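PDB 1XV2: hypothetical protein, similar to alpha-acetolactate decarboxylase from Staphylococcus aureus subsp. aureus, which probably catalyses the zinc-dependent decarboxylation of alpha-acetolactate to acetoin. Local coordinates for residues H125-P130 against H189-E194; D153-I158 against A180-A185. All blocks are in the same frame, centred on the assembly; numbering follows the deposited sequence.

Contact 1: H125-P130 against H189-E194. With ZN (zinc ion), chain E.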
loop_
_atom_site.group_PDB
_atom_site.type_symbol
_atom_site.label_atom_id
_atom_site.label_comp_id
_atom_site.label_asym_id
_atom_site.label_seq_id
_atom_site.Cartn_x
_atom_site.Cartn_y
_atom_site.Cartn_z
ATOM N N HIS A 125 12.903 24.712 10.084
ATOM C CA HIS A 125 13.918 24.409 9.083
ATOM C C HIS A 125 13.293 23.565 7.972
ATOM O O HIS A 125 12.858 22.444 8.213
ATOM C CB HIS A 125 15.070 23.644 9.752
ATOM C CG HIS A 125 16.184 23.273 8.824
ATOM N ND1 HIS A 125 17.317 22.616 9.253
ATOM C CD2 HIS A 125 16.339 23.455 7.491
ATOM C CE1 HIS A 125 18.122 22.411 8.225
ATOM N NE2 HIS A 125 17.552 22.910 7.145
ATOM N N VAL A 126 13.250 24.108 6.758
ATOM C CA VAL A 126 12.666 23.391 5.626
ATOM C C VAL A 126 13.568 23.400 4.403
ATOM O O VAL A 126 14.557 24.134 4.341
ATOM C CB VAL A 126 11.323 24.024 5.173
ATOM C CG1 VAL A 126 10.352 24.114 6.335
ATOM C CG2 VAL A 126 11.573 25.404 4.576
ATOM N N ARG A 127 13.209 22.574 3.427
ATOM C CA ARG A 127 13.925 22.526 2.167
ATOM C C ARG A 127 12.872 22.705 1.086
ATOM O O ARG A 127 11.685 22.455 1.317
ATOM C CB ARG A 127 14.670 21.191 1.981
ATOM C CG ARG A 127 13.804 19.937 1.882
ATOM C CD ARG A 127 13.264 19.681 0.469
ATOM N NE ARG A 127 12.399 18.499 0.429
ATOM C CZ ARG A 127 12.827 17.242 0.509
ATOM N NH1 ARG A 127 14.123 16.979 0.623
ATOM N NH2 ARG A 127 11.953 16.242 0.500
HETATM N N MSE A 128 13.299 23.180 -0.076
HETATM C CA MSE A 128 12.397 23.360 -1.204
HETATM C C MSE A 128 13.024 22.547 -2.325
HETATM O O MSE A 128 14.006 22.971 -2.940
HETATM C CB MSE A 128 12.301 24.837 -1.597
HETATM C CG MSE A 128 11.782 25.754 -0.493
HETATM SE SE MSE A 128 13.188 26.438 0.652
HETATM C CE MSE A 128 13.695 27.997 -0.381
HETATM N N MSE A 129 12.475 21.362 -2.569
HETATM C CA MSE A 129 13.018 20.483 -3.594
HETATM C C MSE A 129 13.177 21.203 -4.926
HETATM O O MSE A 129 12.209 21.721 -5.481
HETATM C CB MSE A 129 12.114 19.258 -3.772
HETATM C CG MSE A 129 12.767 18.111 -4.538
HETATM SE SE MSE A 129 14.218 17.294 -3.560
HETATM C CE MSE A 129 13.200 15.989 -2.558
ATOM N N PRO A 130 14.414 21.263 -5.448
ATOM C CA PRO A 130 14.661 21.931 -6.729
ATOM C C PRO A 130 14.091 21.100 -7.879
ATOM O O PRO A 130 14.236 19.876 -7.910
ATOM C CB PRO A 130 16.181 22.042 -6.770
ATOM C CG PRO A 130 16.620 20.820 -6.035
ATOM C CD PRO A 130 15.674 20.780 -4.854
ATOM N N HIS A 189 9.285 21.463 2.865
ATOM C CA HIS A 189 9.350 20.139 3.477
ATOM C C HIS A 189 10.145 20.312 4.775
ATOM O O HIS A 189 11.307 20.712 4.739
ATOM C CB HIS A 189 10.079 19.182 2.529
ATOM C CG HIS A 189 10.309 17.815 3.095
ATOM N ND1 HIS A 189 9.397 16.791 2.966
ATOM C CD2 HIS A 189 11.365 17.295 3.764
ATOM C CE1 HIS A 189 9.882 15.696 3.524
ATOM N NE2 HIS A 189 11.076 15.976 4.018
ATOM N N VAL A 190 9.517 20.018 5.911
ATOM C CA VAL A 190 10.165 20.181 7.212
ATOM C C VAL A 190 11.294 19.187 7.485
ATOM O O VAL A 190 11.107 17.973 7.386
ATOM C CB VAL A 190 9.134 20.071 8.361
ATOM C CG1 VAL A 190 9.838 20.182 9.718
ATOM C CG2 VAL A 190 8.090 21.170 8.221
ATOM N N LEU A 191 12.464 19.722 7.829
ATOM C CA LEU A 191 13.638 18.913 8.145
ATOM C C LEU A 191 13.850 18.925 9.652
ATOM O O LEU A 191 14.368 17.970 10.226
ATOM C CB LEU A 191 14.889 19.479 7.466
ATOM C CG LEU A 191 14.949 19.451 5.939
ATOM C CD1 LEU A 191 16.264 20.068 5.473
ATOM C CD2 LEU A 191 14.825 18.015 5.450
ATOM N N ASP A 192 13.444 20.018 10.286
ATOM C CA ASP A 192 13.593 20.159 11.727
ATOM C C ASP A 192 12.767 21.350 12.204
ATOM O O ASP A 192 12.452 22.250 11.418
ATOM C CB ASP A 192 15.076 20.353 12.071
ATOM C CG ASP A 192 15.342 20.401 13.566
ATOM O OD1 ASP A 192 14.597 19.766 14.342
ATOM O OD2 ASP A 192 16.322 21.065 13.964
ATOM N N PHE A 193 12.403 21.341 13.484
ATOM C CA PHE A 193 11.625 22.432 14.054
ATOM C C PHE A 193 11.563 22.358 15.575
ATOM O O PHE A 193 11.859 21.326 16.182
ATOM C CB PHE A 193 10.201 22.429 13.480
ATOM C CG PHE A 193 9.356 21.282 13.953
ATOM C CD1 PHE A 193 8.482 21.439 15.026
ATOM C CD2 PHE A 193 9.444 20.037 13.339
ATOM C CE1 PHE A 193 7.709 20.370 15.478
ATOM C CE2 PHE A 193 8.676 18.963 13.786
ATOM C CZ PHE A 193 7.807 19.129 14.857
ATOM N N GLU A 194 11.185 23.477 16.180
ATOM C CA GLU A 194 11.042 23.566 17.624
ATOM C C GLU A 194 9.770 24.360 17.895
ATOM O O GLU A 194 9.647 25.511 17.471
ATOM C CB GLU A 194 12.252 24.270 18.240
ATOM C CG GLU A 194 12.113 24.544 19.731
ATOM C CD GLU A 194 13.406 25.040 20.359
ATOM O OE1 GLU A 194 13.968 26.038 19.855
ATOM O OE2 GLU A 194 13.858 24.432 21.356
HETATM ZN ZN ZN E . 7.997 16.284 1.202
HETATM O O HOH W 1 17.902 22.660 12.009
HETATM O O HOH W 2 9.329 17.152 -0.635
HETATM O O HOH W 3 9.284 14.624 -0.166
HETATM O O HOH W 4 7.391 15.702 -1.130
#
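Arg127 turns its CG in between its own backbone N and carbonyl carbon (chi1 64°) and bends again at chi2, which brings its guanidinium back over His189, whose CG stands anti to the backbone N (chi1 175°). The two flat groups stack with centres 3.9 Å apart and planes 25° from parallel; NH2 sits above the middle of the imidazole, while CE of Met129, a selenomethionine, lies over the rim of the other guanidinium face. His189 spends ND1 on the zinc ion at 2.3 Å, joining His176 and His178, and NE2 bonds to the C-terminal carboxylate of Glu237. Backbone hydrogen bonds in both directions join Arg127 and His189. Past the Val126-Val190 pair, a classic beta bulge sets Leu191 and Asp192 opposite His125, whose O accepts from Leu191 N at 2.8 Å and from Asp192 N. Leu191 lays CB over the His125 ring, 4.2 Å from its centroid, a CH-pi contact made by the root of the side chain. NE2 of that ring bonds to Glu148, and a water links ND1 to Asp192 OD2. Arg127 NH2 also donates to a zinc-bound water, with Glu48 and Gln146 holding its other nitrogens, consistent with an active site for an anionic substrate.

Contact 2: D153-I158 against A180-A185; sequences DIRGAI and ADDERA
Gly156 and Asp181 bring their CA atoms within 3.7 Å of each other, the tight centre of this antiparallel pairing. Gly156 has no side chain to stand between the strands, so the backbones close in. Beside it, Ala157 and Ala180 exchange two backbone hydrogen bonds, Ala157 N reaching Ala180 O at 2.9 Å; their small methyls share one face of the sheet. Ile154 carries CG1 anti to its backbone N (chi1 -172°), sending Ile154 CD1 across Asp181 at about a right angle, 3.5 Å from Asp181 CB, so that an apolar branch covers the aliphatic root of an acid. The outer side is looser. Asp182 N donates to Arg155 O at 2.9 Å, but the side chains meet by charge alone: Asp182 OD2 lies over a face of the guanidinium, 3.4 Å from Arg155 NE, and both groups bond to the Tyr118 hydroxyl. A water donates to Arg155 O and accepts from Glu183 N. At the end of the strand, Asp181 O takes NE and NH2 of Arg184 side-on, as well as Arg184 N at 2.7 Å. Here the 154-163/174-181 beta hairpin ends, its second strand running out into a type I turn from Asp181 to Arg184.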
loop_
_atom_site.group_PDB
_atom_site.type_symbol
_atom_site.label_atom_id
_atom_site.label_comp_id
_atom_site.label_asym_id
_atom_site.label_seq_id
_atom_site.Cartn_x
_atom_site.Cartn_y
_atom_site.Cartn_z
ATOM N N ASP A 153 10.706 31.959 15.564
ATOM C CA ASP A 153 9.508 32.590 16.109
ATOM C C ASP A 153 8.538 32.938 14.989
ATOM O O ASP A 153 8.155 34.095 14.814
ATOM C CB ASP A 153 9.901 33.852 16.878
ATOM C CG ASP A 153 10.956 33.576 17.936
ATOM O OD1 ASP A 153 10.684 32.769 18.853
ATOM O OD2 ASP A 153 12.058 34.161 17.842
ATOM N N ILE A 154 8.151 31.919 14.235
ATOM C CA ILE A 154 7.245 32.093 13.113
ATOM C C ILE A 154 5.928 31.385 13.411
ATOM O O ILE A 154 5.903 30.335 14.059
ATOM C CB ILE A 154 7.876 31.507 11.825
ATOM C CG1 ILE A 154 7.029 31.856 10.603
ATOM C CG2 ILE A 154 8.019 29.999 11.960
ATOM C CD1 ILE A 154 7.690 31.479 9.289
ATOM N N ARG A 155 4.833 31.968 12.940
ATOM C CA ARG A 155 3.520 31.385 13.152
ATOM C C ARG A 155 3.039 30.742 11.850
ATOM O O ARG A 155 3.076 31.361 10.782
ATOM C CB ARG A 155 2.542 32.467 13.619
ATOM C CG ARG A 155 1.190 31.946 14.064
ATOM C CD ARG A 155 0.350 33.074 14.639
ATOM N NE ARG A 155 -1.052 32.695 14.789
ATOM C CZ ARG A 155 -2.025 33.542 15.114
ATOM N NH1 ARG A 155 -1.749 34.823 15.327
ATOM N NH2 ARG A 155 -3.276 33.110 15.219
ATOM N N GLY A 156 2.607 29.490 11.944
ATOM C CA GLY A 156 2.138 28.782 10.769
ATOM C C GLY A 156 1.586 27.417 11.120
ATOM O O GLY A 156 1.238 27.152 12.272
ATOM N N ALA A 157 1.512 26.541 10.126
ATOM C CA ALA A 157 0.984 25.207 10.349
ATOM C C ALA A 157 1.800 24.136 9.652
ATOM O O ALA A 157 2.267 24.320 8.526
ATOM C CB ALA A 157 -0.466 25.138 9.875
ATOM N N ILE A 158 1.975 23.018 10.345
ATOM C CA ILE A 158 2.685 21.873 9.804
ATOM C C ILE A 158 1.609 20.835 9.533
ATOM O O ILE A 158 0.738 20.613 10.371
ATOM C CB ILE A 158 3.664 21.242 10.820
ATOM C CG1 ILE A 158 4.860 22.164 11.069
ATOM C CG2 ILE A 158 4.116 19.878 10.314
ATOM C CD1 ILE A 158 5.854 21.602 12.073
ATOM N N ALA A 180 3.717 25.706 6.240
ATOM C CA ALA A 180 3.251 26.902 5.546
ATOM C C ALA A 180 2.965 27.935 6.629
ATOM O O ALA A 180 2.164 27.691 7.534
ATOM C CB ALA A 180 1.980 26.612 4.737
ATOM N N ASP A 181 3.630 29.083 6.543
ATOM C CA ASP A 181 3.439 30.131 7.533
ATOM C C ASP A 181 2.155 30.910 7.262
ATOM O O ASP A 181 1.678 30.967 6.127
ATOM C CB ASP A 181 4.660 31.067 7.561
ATOM C CG ASP A 181 4.672 32.073 6.417
ATOM O OD1 ASP A 181 4.193 31.748 5.306
ATOM O OD2 ASP A 181 5.189 33.195 6.635
ATOM N N ASP A 182 1.594 31.487 8.321
ATOM C CA ASP A 182 0.362 32.263 8.232
ATOM C C ASP A 182 0.416 33.321 7.141
ATOM O O ASP A 182 -0.580 33.561 6.460
ATOM C CB ASP A 182 0.062 32.919 9.581
ATOM C CG ASP A 182 -0.579 31.957 10.567
ATOM O OD1 ASP A 182 -0.266 30.747 10.516
ATOM O OD2 ASP A 182 -1.391 32.410 11.402
ATOM N N GLU A 183 1.576 33.948 6.975
ATOM C CA GLU A 183 1.741 34.977 5.954
ATOM C C GLU A 183 1.707 34.419 4.534
ATOM O O GLU A 183 1.726 35.183 3.571
ATOM C CB GLU A 183 3.061 35.724 6.150
ATOM C CG GLU A 183 3.112 36.621 7.365
ATOM C CD GLU A 183 4.384 37.437 7.412
ATOM O OE1 GLU A 183 4.561 38.218 8.372
ATOM O OE2 GLU A 183 5.209 37.301 6.482
ATOM N N ARG A 184 1.655 33.096 4.406
ATOM C CA ARG A 184 1.638 32.445 3.094
ATOM C C ARG A 184 2.791 33.014 2.269
ATOM O O ARG A 184 2.596 33.429 1.126
ATOM C CB ARG A 184 0.327 32.731 2.352
ATOM C CG ARG A 184 -0.937 32.777 3.201
ATOM C CD ARG A 184 -1.547 31.414 3.470
ATOM N NE ARG A 184 -0.808 30.653 4.469
ATOM C CZ ARG A 184 -1.312 29.622 5.140
ATOM N NH1 ARG A 184 -2.562 29.230 4.921
ATOM N NH2 ARG A 184 -0.570 28.985 6.033
ATOM N N ALA A 185 3.989 33.042 2.845
ATOM C CA ALA A 185 5.145 33.585 2.140
ATOM C C ALA A 185 6.400 32.739 2.330
ATOM O O ALA A 185 7.436 32.994 1.707
ATOM C CB ALA A 185 5.407 35.017 2.610
HETATM O O HOH W 5 3.352 34.007 9.459
#

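Both contacts belong to one antiparallel sheet, in which strand 120-127 pairs with 154-163 and strand 174-181 with 187-195; their centres lie 13 Å apart, and contact 2 is nested within the chain loop that contact 1 closes. They touch where Phe193 CD1 packs on Ile158 CD1 at 4.0 Å. Contact 1, nearer the centre of the chain, has its metal-facing end buried and places Arg127 and His189 beside zinc, while His125 and Asp192 lie at the partly exposed bulge end. Contact 2 buries Gly156, Ala157, Ala180 and Asp181, while Arg155 and Glu183 are exposed. Strand 174-181 connects the two chemistries, since it also supplies His176 and His178 to the metal.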